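Local coordinates for protein glucosidase (Croceicoccus marinus, PDB 5Z3K) that probably hydrolyses O-glycosidic bonds as a family 39 glycoside hydrolase with beta-glucosidase activity, at residues N19-L23 with M291-D297; Q22-G28 with A49-R55; N104-I109 with V149-G155. One frame throughout, in Å; residues are numbered along the deposited sequence.

Contact 1 (N19-L23 with M291-D297); sequences NMRQL and MQDSEVD
Arg21 and Gln292 make a polar loop-to-loop contact at the N-terminal end of a (beta/alpha)8 barrel, where the lead-in to the first strand, 25-27, meets the lead-in to the last, 298-301. The two side chains run past each other in opposite directions, each gripping the other's backbone. The Gln292 amide bonds to both backbone polar atoms of Arg21. A lone pair of OE1 in the carbonyl plane takes Arg21 N at 2.7 Å, while NE2 gives a nearly straight bond to Arg21 O at 3.1 Å; the pair fixes which way round the amide is turned. The selenomethionine side chain of Met20 crosses that of Gln292 at about a right angle, its SE 3.4 Å from Gln292 OE1. A bend at chi3 (-66°) swings the Arg21 guanidinium into the curve of 291-297, where carbonyls meet its edge. NH2 bonds to Gln292 O at 2.9 Å, with NH2 standing above that carbonyl's plane, and NH1 to Val296 O at 2.8 Å. Asp297 OD1 lies well out of the guanidinium plane, a nearby charge without a direct bond, while OD2 is held by Leu260 N. Leu23 adds an apolar part, CD1 against Met291 CG and Val296 CG1. Within the turn, Ser294 OG donates to Met291 O and accepts from Val296 N at 3.0 Å; the latter bond makes an ST turn.

Contact 2 (Q22-G28 with A49-R55); sequences QLHGTSG and AQVTLVR
Gly25 lies unusually close to its neighbour strand: its CA is 3.0 Å from Leu53 O in a CA-H...O contact, leaving little room for a CB on Gly25 beside that oxygen. One residue on, Thr26 sits in parallel register with Val54, its N bonding to Leu53 O and its O accepting from Arg55 N, both at 2.9 Å. Just before the strand, His24 O receives an almost straight bond from Thr52 N, the donor standing above the carbonyl plane. The His24 ring swings toward 49-51 because CG is anti to the backbone N (chi1 -153°); CD2 comes within 3.4 Å of Ala49 O and packs against Val51 CG2, while Phe334 meets the ring from helix 329-341. A glycine in place of His24 would probably leave Ala49 CB and Val51 CG2 without the imidazole beside them, and Phe334 without its ring partner. Val51 also lies crosswise to Thr26, CG1 4.1 Å from Thr26 CG2. Two waters tie Thr52 OG1 to the incoming chain, one to Gln22 O and one to His24 N. At the far end a third bridges Gly28 N and Arg55 O, while the extended Arg55 side chain leaves for Glu153 and Asp156. A Schellman motif at Gln50 ends helix 43-48, and strand 53-55 then completes the first beta-alpha-beta unit of a TIM barrel.

Contact 3 (N104-I109 with V149-G155); sequences NILFTI and VSHWEFG
Phe107 and Trp152 form the apolar centre, on the side of the parallel strand pair that faces the surrounding helices. Their rings meet obliquely, planes at 31°, with Trp152 CZ3 3.6 Å from Phe107 CG. Phe107 CB adds a CH-pi contact over the face of the indole's six-membered ring, 4.0 Å from its centroid. Val149 wedges in beside them, its CG1 against Phe107 CB and its CG2 against Ile105 CG2. Farther along, Ile109 spreads its two branches: CD1 approaches Trp152 CE3, while CG2 reaches Phe154 CD1 at 4.0 Å. Helices 123-138 and 169-186 cover Trp152 and Phe154, and Phe172 meets the Phe154 ring edge-to-face. Between the layers run the backbone bonds. Phe107 N gives to His151 O and its O accepts from Glu153 N; Ile109 N then meets Glu153 O at 2.7 Å, nearly along the C=O axis. The bonds of His151 N and Gly155 N at the two ends are weak. The other face carries Leu106, whose CD1 lies 3.6 Å from His151 CB and also touches Glu153 CB. Beyond it, Glu153 stretches out fully, with chi1 and chi2 both near 180°, alongside Thr108. Thr108 OG1 donates to the anti side of Glu153 OE2 at 2.8 Å. Arg55 NE makes a salt bridge to the same oxygen, and Ser225 and Ser263 bond to OE1, so the buried carboxylate is gripped through both oxygens. At the N-terminal end of the pair, Ser150 OG shares a 2.7 Å bond with His151 ND1, in the plane of the imidazole, and a water accepts from Ile105 N and Ser150 N and lies near Asn104 OD1. Apolar residues facing the helices and a polar network inside the barrel mark neighbouring strands of a TIM barrel.

Overall arrangement
From the N terminus the chain passes through strand 6-13 of the mixed nine-stranded sheet and short strand 16-17 before 19-23 enters the barrel. Contact 2 closes the first short loop, through helix 43-48, and contact 3 follows in series, closing the loop through helix 123-138. Contact 1 encloses contact 3: its long loop runs from 19-23 to 291-297 and brings the approaches to barrel strands 25-27 and 298-301 together. Contacts 1 and 2 share Gln22 and Leu23, so both begin at the entry to the first barrel strand, with centres 13 Å apart. Strands 53-55 and 104-109 are neighbours, so contacts 2 and 3 join four consecutive barrel strands, whereas contacts 1 and 3 do not touch.

Contact 1 (N19-L23 with M291-D297)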
# COMPACT_ATOMS: atom_id res chain seq x y z
N ASN A 19 9.33 -17.82 -1.34
CA ASN A 19 7.93 -17.38 -1.45
C ASN A 19 7.85 -15.94 -1.92
O ASN A 19 8.61 -15.08 -1.48
CB ASN A 19 7.21 -17.52 -0.11
CG ASN A 19 6.95 -18.95 0.27
OD1 ASN A 19 6.85 -19.83 -0.59
ND2 ASN A 19 6.82 -19.20 1.57
N MSE A 20 6.91 -15.68 -2.83
CA MSE A 20 6.53 -14.32 -3.16
C MSE A 20 5.80 -13.74 -1.95
O MSE A 20 5.05 -14.46 -1.28
CB MSE A 20 5.63 -14.27 -4.40
CG MSE A 20 5.31 -12.85 -4.85
SE MSE A 20 6.85 -12.05 -5.71
CE MSE A 20 6.67 -12.91 -7.44
N ARG A 21 6.02 -12.47 -1.65
CA ARG A 21 5.40 -11.83 -0.49
C ARG A 21 4.27 -10.92 -0.95
O ARG A 21 4.46 -10.08 -1.84
CB ARG A 21 6.44 -11.04 0.32
CG ARG A 21 7.59 -11.92 0.81
CD ARG A 21 8.37 -11.25 1.95
NE ARG A 21 9.06 -10.05 1.49
CZ ARG A 21 8.85 -8.84 1.98
NH1 ARG A 21 7.97 -8.66 2.96
NH2 ARG A 21 9.53 -7.80 1.50
N GLN A 22 3.10 -11.08 -0.35
CA GLN A 22 1.89 -10.39 -0.82
C GLN A 22 1.85 -8.98 -0.23
O GLN A 22 1.28 -8.74 0.84
CB GLN A 22 0.65 -11.19 -0.47
CG GLN A 22 0.31 -12.25 -1.52
CD GLN A 22 1.29 -13.42 -1.51
OE1 GLN A 22 1.44 -14.11 -0.51
NE2 GLN A 22 1.98 -13.63 -2.64
N LEU A 23 2.44 -8.03 -0.96
CA LEU A 23 2.51 -6.65 -0.50
C LEU A 23 1.52 -5.72 -1.21
O LEU A 23 1.60 -4.50 -1.04
CB LEU A 23 3.93 -6.11 -0.68
CG LEU A 23 5.05 -6.81 0.11
CD1 LEU A 23 6.36 -6.00 0.05
CD2 LEU A 23 4.61 -7.02 1.52
N MSE A 291 10.68 -3.01 -3.44
CA MSE A 291 10.35 -3.18 -2.03
C MSE A 291 10.04 -4.64 -1.71
O MSE A 291 9.92 -5.01 -0.55
CB MSE A 291 9.18 -2.28 -1.62
CG MSE A 291 7.83 -2.76 -2.10
SE MSE A 291 6.41 -1.69 -1.31
CE MSE A 291 6.66 -0.02 -2.28
N GLN A 292 9.91 -5.48 -2.74
CA GLN A 292 9.73 -6.91 -2.49
C GLN A 292 10.92 -7.49 -1.74
O GLN A 292 10.78 -8.46 -0.99
CB GLN A 292 9.50 -7.66 -3.81
CG GLN A 292 9.37 -9.18 -3.70
CD GLN A 292 8.06 -9.68 -3.09
OE1 GLN A 292 7.95 -10.85 -2.70
NE2 GLN A 292 7.05 -8.80 -3.02
N ASP A 293 12.10 -6.89 -1.92
CA ASP A 293 13.32 -7.24 -1.20
C ASP A 293 13.64 -6.08 -0.25
O ASP A 293 14.42 -5.18 -0.57
CB ASP A 293 14.46 -7.49 -2.19
CG ASP A 293 14.18 -8.64 -3.11
OD1 ASP A 293 13.77 -9.70 -2.60
OD2 ASP A 293 14.34 -8.48 -4.35
N SER A 294 13.00 -6.08 0.91
CA SER A 294 13.13 -4.93 1.81
C SER A 294 12.61 -5.31 3.18
O SER A 294 12.07 -6.40 3.38
CB SER A 294 12.35 -3.72 1.28
OG SER A 294 10.97 -3.87 1.57
N GLU A 295 12.75 -4.38 4.13
CA GLU A 295 12.19 -4.58 5.46
C GLU A 295 10.69 -4.28 5.52
O GLU A 295 10.10 -4.43 6.60
CB GLU A 295 12.95 -3.72 6.48
CG GLU A 295 14.45 -4.04 6.52
CD GLU A 295 14.74 -5.47 6.94
OE1 GLU A 295 13.93 -6.06 7.69
OE2 GLU A 295 15.79 -6.01 6.53
N VAL A 296 10.06 -3.89 4.41
CA VAL A 296 8.61 -3.71 4.40
C VAL A 296 7.93 -5.07 4.53
O VAL A 296 8.20 -6.00 3.76
CB VAL A 296 8.16 -3.00 3.11
CG1 VAL A 296 6.64 -2.86 3.09
CG2 VAL A 296 8.83 -1.63 2.98
N ASP A 297 7.03 -5.18 5.50
CA ASP A 297 6.29 -6.43 5.70
C ASP A 297 4.88 -6.38 5.13
O ASP A 297 4.34 -7.42 4.74
CB ASP A 297 6.21 -6.78 7.18
CG ASP A 297 7.57 -7.12 7.76
OD1 ASP A 297 8.30 -7.90 7.12
OD2 ASP A 297 7.92 -6.59 8.84
O HOH W 1 9.84 -12.61 -2.23
O HOH W 2 11.18 -11.51 -0.15
O HOH W 3 7.25 -10.06 5.66
O HOH W 4 5.38 -10.09 4.04

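Contact 2 (Q22-G28 with A49-R55)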
# COMPACT_ATOMS: atom_id res chain seq x y z
N GLN A 22 3.10 -11.08 -0.35
CA GLN A 22 1.89 -10.39 -0.82
C GLN A 22 1.85 -8.98 -0.23
O GLN A 22 1.28 -8.74 0.84
CB GLN A 22 0.65 -11.19 -0.47
CG GLN A 22 0.31 -12.25 -1.52
CD GLN A 22 1.29 -13.42 -1.51
OE1 GLN A 22 1.44 -14.11 -0.51
NE2 GLN A 22 1.98 -13.63 -2.64
N LEU A 23 2.44 -8.03 -0.96
CA LEU A 23 2.51 -6.65 -0.50
C LEU A 23 1.52 -5.72 -1.21
O LEU A 23 1.60 -4.50 -1.04
CB LEU A 23 3.93 -6.11 -0.68
CG LEU A 23 5.05 -6.81 0.11
CD1 LEU A 23 6.36 -6.00 0.05
CD2 LEU A 23 4.61 -7.02 1.52
N HIS A 24 0.58 -6.27 -1.99
CA HIS A 24 -0.31 -5.43 -2.79
C HIS A 24 -1.52 -4.98 -1.98
O HIS A 24 -2.67 -5.34 -2.25
CB HIS A 24 -0.79 -6.16 -4.05
CG HIS A 24 -1.13 -5.23 -5.17
ND1 HIS A 24 -0.20 -4.38 -5.73
CD2 HIS A 24 -2.29 -5.03 -5.85
CE1 HIS A 24 -0.78 -3.68 -6.70
NE2 HIS A 24 -2.04 -4.06 -6.79
N GLY A 25 -1.24 -4.15 -0.97
CA GLY A 25 -2.31 -3.46 -0.27
C GLY A 25 -2.58 -2.09 -0.86
O GLY A 25 -1.77 -1.54 -1.59
N THR A 26 -3.74 -1.52 -0.51
CA THR A 26 -4.05 -0.19 -1.02
C THR A 26 -5.09 0.46 -0.12
O THR A 26 -5.66 -0.18 0.77
CB THR A 26 -4.57 -0.23 -2.47
OG1 THR A 26 -4.50 1.08 -3.03
CG2 THR A 26 -6.02 -0.70 -2.51
N SER A 27 -5.34 1.73 -0.38
CA SER A 27 -6.38 2.46 0.31
C SER A 27 -7.27 3.12 -0.73
O SER A 27 -6.96 3.12 -1.93
CB SER A 27 -5.80 3.50 1.27
OG SER A 27 -5.33 4.62 0.55
N GLY A 28 -8.38 3.67 -0.27
CA GLY A 28 -9.35 4.31 -1.13
C GLY A 28 -10.73 3.68 -1.00
O GLY A 28 -10.92 2.69 -0.30
N ALA A 49 -6.77 -6.81 -9.85
CA ALA A 49 -5.43 -6.52 -9.37
C ALA A 49 -5.00 -7.43 -8.22
O ALA A 49 -3.85 -7.32 -7.77
CB ALA A 49 -5.35 -5.05 -8.92
N GLN A 50 -5.89 -8.28 -7.72
CA GLN A 50 -5.60 -9.14 -6.57
C GLN A 50 -5.11 -8.34 -5.36
O GLN A 50 -4.13 -8.71 -4.70
CB GLN A 50 -4.61 -10.24 -6.96
CG GLN A 50 -5.02 -10.96 -8.25
CD GLN A 50 -4.84 -12.46 -8.18
OE1 GLN A 50 -5.04 -13.08 -7.14
NE2 GLN A 50 -4.47 -13.05 -9.31
N VAL A 51 -5.78 -7.22 -5.07
CA VAL A 51 -5.55 -6.50 -3.82
C VAL A 51 -5.72 -7.47 -2.66
O VAL A 51 -6.71 -8.21 -2.61
CB VAL A 51 -6.53 -5.31 -3.71
CG1 VAL A 51 -6.57 -4.76 -2.26
CG2 VAL A 51 -6.15 -4.20 -4.71
N THR A 52 -4.76 -7.48 -1.72
CA THR A 52 -4.80 -8.39 -0.58
C THR A 52 -5.00 -7.69 0.76
O THR A 52 -5.23 -8.38 1.77
CB THR A 52 -3.50 -9.21 -0.50
OG1 THR A 52 -2.37 -8.33 -0.61
CG2 THR A 52 -3.44 -10.25 -1.61
N LEU A 53 -4.93 -6.36 0.81
CA LEU A 53 -5.04 -5.64 2.07
C LEU A 53 -5.57 -4.26 1.75
O LEU A 53 -5.14 -3.65 0.77
CB LEU A 53 -3.69 -5.55 2.80
CG LEU A 53 -3.66 -4.93 4.20
CD1 LEU A 53 -4.61 -5.66 5.15
CD2 LEU A 53 -2.25 -4.94 4.76
N VAL A 54 -6.54 -3.79 2.54
CA VAL A 54 -7.14 -2.48 2.30
C VAL A 54 -7.10 -1.68 3.60
O VAL A 54 -7.66 -2.11 4.62
CB VAL A 54 -8.57 -2.58 1.77
CG1 VAL A 54 -9.17 -1.19 1.62
CG2 VAL A 54 -8.59 -3.32 0.43
N ARG A 55 -6.47 -0.51 3.56
CA ARG A 55 -6.52 0.44 4.67
C ARG A 55 -7.82 1.23 4.60
O ARG A 55 -8.23 1.68 3.52
CB ARG A 55 -5.32 1.40 4.59
CG ARG A 55 -5.15 2.35 5.77
CD ARG A 55 -3.76 3.01 5.74
NE ARG A 55 -3.46 3.71 7.00
CZ ARG A 55 -3.61 5.03 7.18
NH1 ARG A 55 -4.05 5.80 6.19
NH2 ARG A 55 -3.33 5.57 8.37
O HOH W 5 -1.11 -7.88 1.73
O HOH W 6 -0.25 -8.95 -2.59
O HOH W 7 -9.54 3.74 2.45

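Contact 3 (N104-I109 with V149-G155)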
# COMPACT_ATOMS: atom_id res chain seq x y z
N ASN A 104 -7.83 -8.72 3.08
CA ASN A 104 -7.89 -8.39 4.49
C ASN A 104 -8.02 -6.88 4.69
O ASN A 104 -7.91 -6.09 3.75
CB ASN A 104 -6.65 -8.92 5.21
CG ASN A 104 -6.74 -10.41 5.48
OD1 ASN A 104 -7.18 -10.83 6.54
ND2 ASN A 104 -6.34 -11.20 4.52
N ILE A 105 -8.25 -6.47 5.93
CA ILE A 105 -8.52 -5.06 6.22
C ILE A 105 -7.55 -4.56 7.27
O ILE A 105 -7.27 -5.26 8.26
CB ILE A 105 -9.99 -4.86 6.64
CG1 ILE A 105 -10.90 -5.21 5.46
CG2 ILE A 105 -10.24 -3.42 7.06
CD1 ILE A 105 -12.38 -5.36 5.82
N LEU A 106 -7.00 -3.37 7.03
CA LEU A 106 -6.24 -2.60 8.01
C LEU A 106 -7.15 -1.47 8.43
O LEU A 106 -7.38 -0.53 7.66
CB LEU A 106 -4.93 -2.10 7.41
CG LEU A 106 -4.13 -1.09 8.23
CD1 LEU A 106 -3.60 -1.80 9.46
CD2 LEU A 106 -2.99 -0.52 7.40
N PHE A 107 -7.75 -1.59 9.61
CA PHE A 107 -8.76 -0.64 10.05
C PHE A 107 -8.09 0.46 10.85
O PHE A 107 -7.58 0.22 11.95
CB PHE A 107 -9.85 -1.35 10.86
CG PHE A 107 -11.10 -0.54 11.00
CD1 PHE A 107 -11.13 0.59 11.80
CD2 PHE A 107 -12.24 -0.89 10.28
CE1 PHE A 107 -12.28 1.35 11.91
CE2 PHE A 107 -13.39 -0.14 10.39
CZ PHE A 107 -13.41 0.98 11.20
N THR A 108 -8.11 1.68 10.31
CA THR A 108 -7.47 2.81 10.97
C THR A 108 -8.47 3.46 11.92
O THR A 108 -9.53 3.93 11.50
CB THR A 108 -6.94 3.83 9.96
OG1 THR A 108 -6.03 3.18 9.05
CG2 THR A 108 -6.18 4.95 10.68
N ILE A 109 -8.11 3.49 13.20
CA ILE A 109 -8.86 4.19 14.24
C ILE A 109 -8.38 5.64 14.28
O ILE A 109 -7.26 5.91 14.73
CB ILE A 109 -8.65 3.50 15.61
CG1 ILE A 109 -9.10 2.03 15.53
CG2 ILE A 109 -9.39 4.27 16.73
CD1 ILE A 109 -8.67 1.18 16.70
N VAL A 149 -11.62 -8.24 10.06
CA VAL A 149 -10.55 -7.24 10.18
C VAL A 149 -9.42 -7.85 10.98
O VAL A 149 -9.55 -8.04 12.20
CB VAL A 149 -11.06 -5.94 10.83
CG1 VAL A 149 -9.93 -4.93 10.95
CG2 VAL A 149 -12.20 -5.37 10.03
N SER A 150 -8.29 -8.10 10.32
CA SER A 150 -7.15 -8.74 10.97
C SER A 150 -6.18 -7.76 11.59
O SER A 150 -5.42 -8.14 12.49
CB SER A 150 -6.40 -9.62 9.96
OG SER A 150 -5.85 -8.81 8.93
N HIS A 151 -6.17 -6.51 11.14
CA HIS A 151 -5.19 -5.52 11.55
C HIS A 151 -5.91 -4.25 11.98
O HIS A 151 -6.80 -3.77 11.28
CB HIS A 151 -4.23 -5.21 10.40
CG HIS A 151 -3.21 -6.28 10.16
ND1 HIS A 151 -3.55 -7.53 9.68
CD2 HIS A 151 -1.87 -6.29 10.34
CE1 HIS A 151 -2.45 -8.26 9.58
NE2 HIS A 151 -1.42 -7.53 9.97
N TRP A 152 -5.51 -3.72 13.14
CA TRP A 152 -6.11 -2.52 13.71
C TRP A 152 -5.02 -1.49 13.94
O TRP A 152 -4.08 -1.72 14.71
CB TRP A 152 -6.87 -2.86 14.99
CG TRP A 152 -8.06 -3.74 14.72
CD1 TRP A 152 -8.06 -5.10 14.60
CD2 TRP A 152 -9.41 -3.31 14.49
NE1 TRP A 152 -9.34 -5.55 14.33
CE2 TRP A 152 -10.18 -4.47 14.26
CE3 TRP A 152 -10.04 -2.06 14.47
CZ2 TRP A 152 -11.55 -4.42 14.01
CZ3 TRP A 152 -11.41 -2.02 14.22
CH2 TRP A 152 -12.14 -3.19 13.99
N GLU A 153 -5.13 -0.36 13.24
CA GLU A 153 -4.13 0.70 13.30
C GLU A 153 -4.68 1.86 14.11
O GLU A 153 -5.79 2.33 13.85
CB GLU A 153 -3.74 1.18 11.90
CG GLU A 153 -2.66 2.28 11.88
CD GLU A 153 -2.34 2.76 10.48
OE1 GLU A 153 -1.16 3.11 10.20
OE2 GLU A 153 -3.27 2.79 9.64
N PHE A 154 -3.89 2.35 15.05
CA PHE A 154 -4.21 3.59 15.75
C PHE A 154 -3.29 4.70 15.27
O PHE A 154 -2.08 4.64 15.47
CB PHE A 154 -4.10 3.45 17.26
CG PHE A 154 -4.47 4.73 17.98
CD1 PHE A 154 -5.80 5.01 18.28
CD2 PHE A 154 -3.50 5.67 18.30
CE1 PHE A 154 -6.15 6.20 18.91
CE2 PHE A 154 -3.85 6.86 18.93
CZ PHE A 154 -5.18 7.13 19.22
N GLY A 155 -3.88 5.74 14.69
CA GLY A 155 -3.12 6.93 14.34
C GLY A 155 -3.08 7.23 12.85
O GLY A 155 -3.20 6.34 12.01
O HOH W 8 -9.03 -8.63 7.56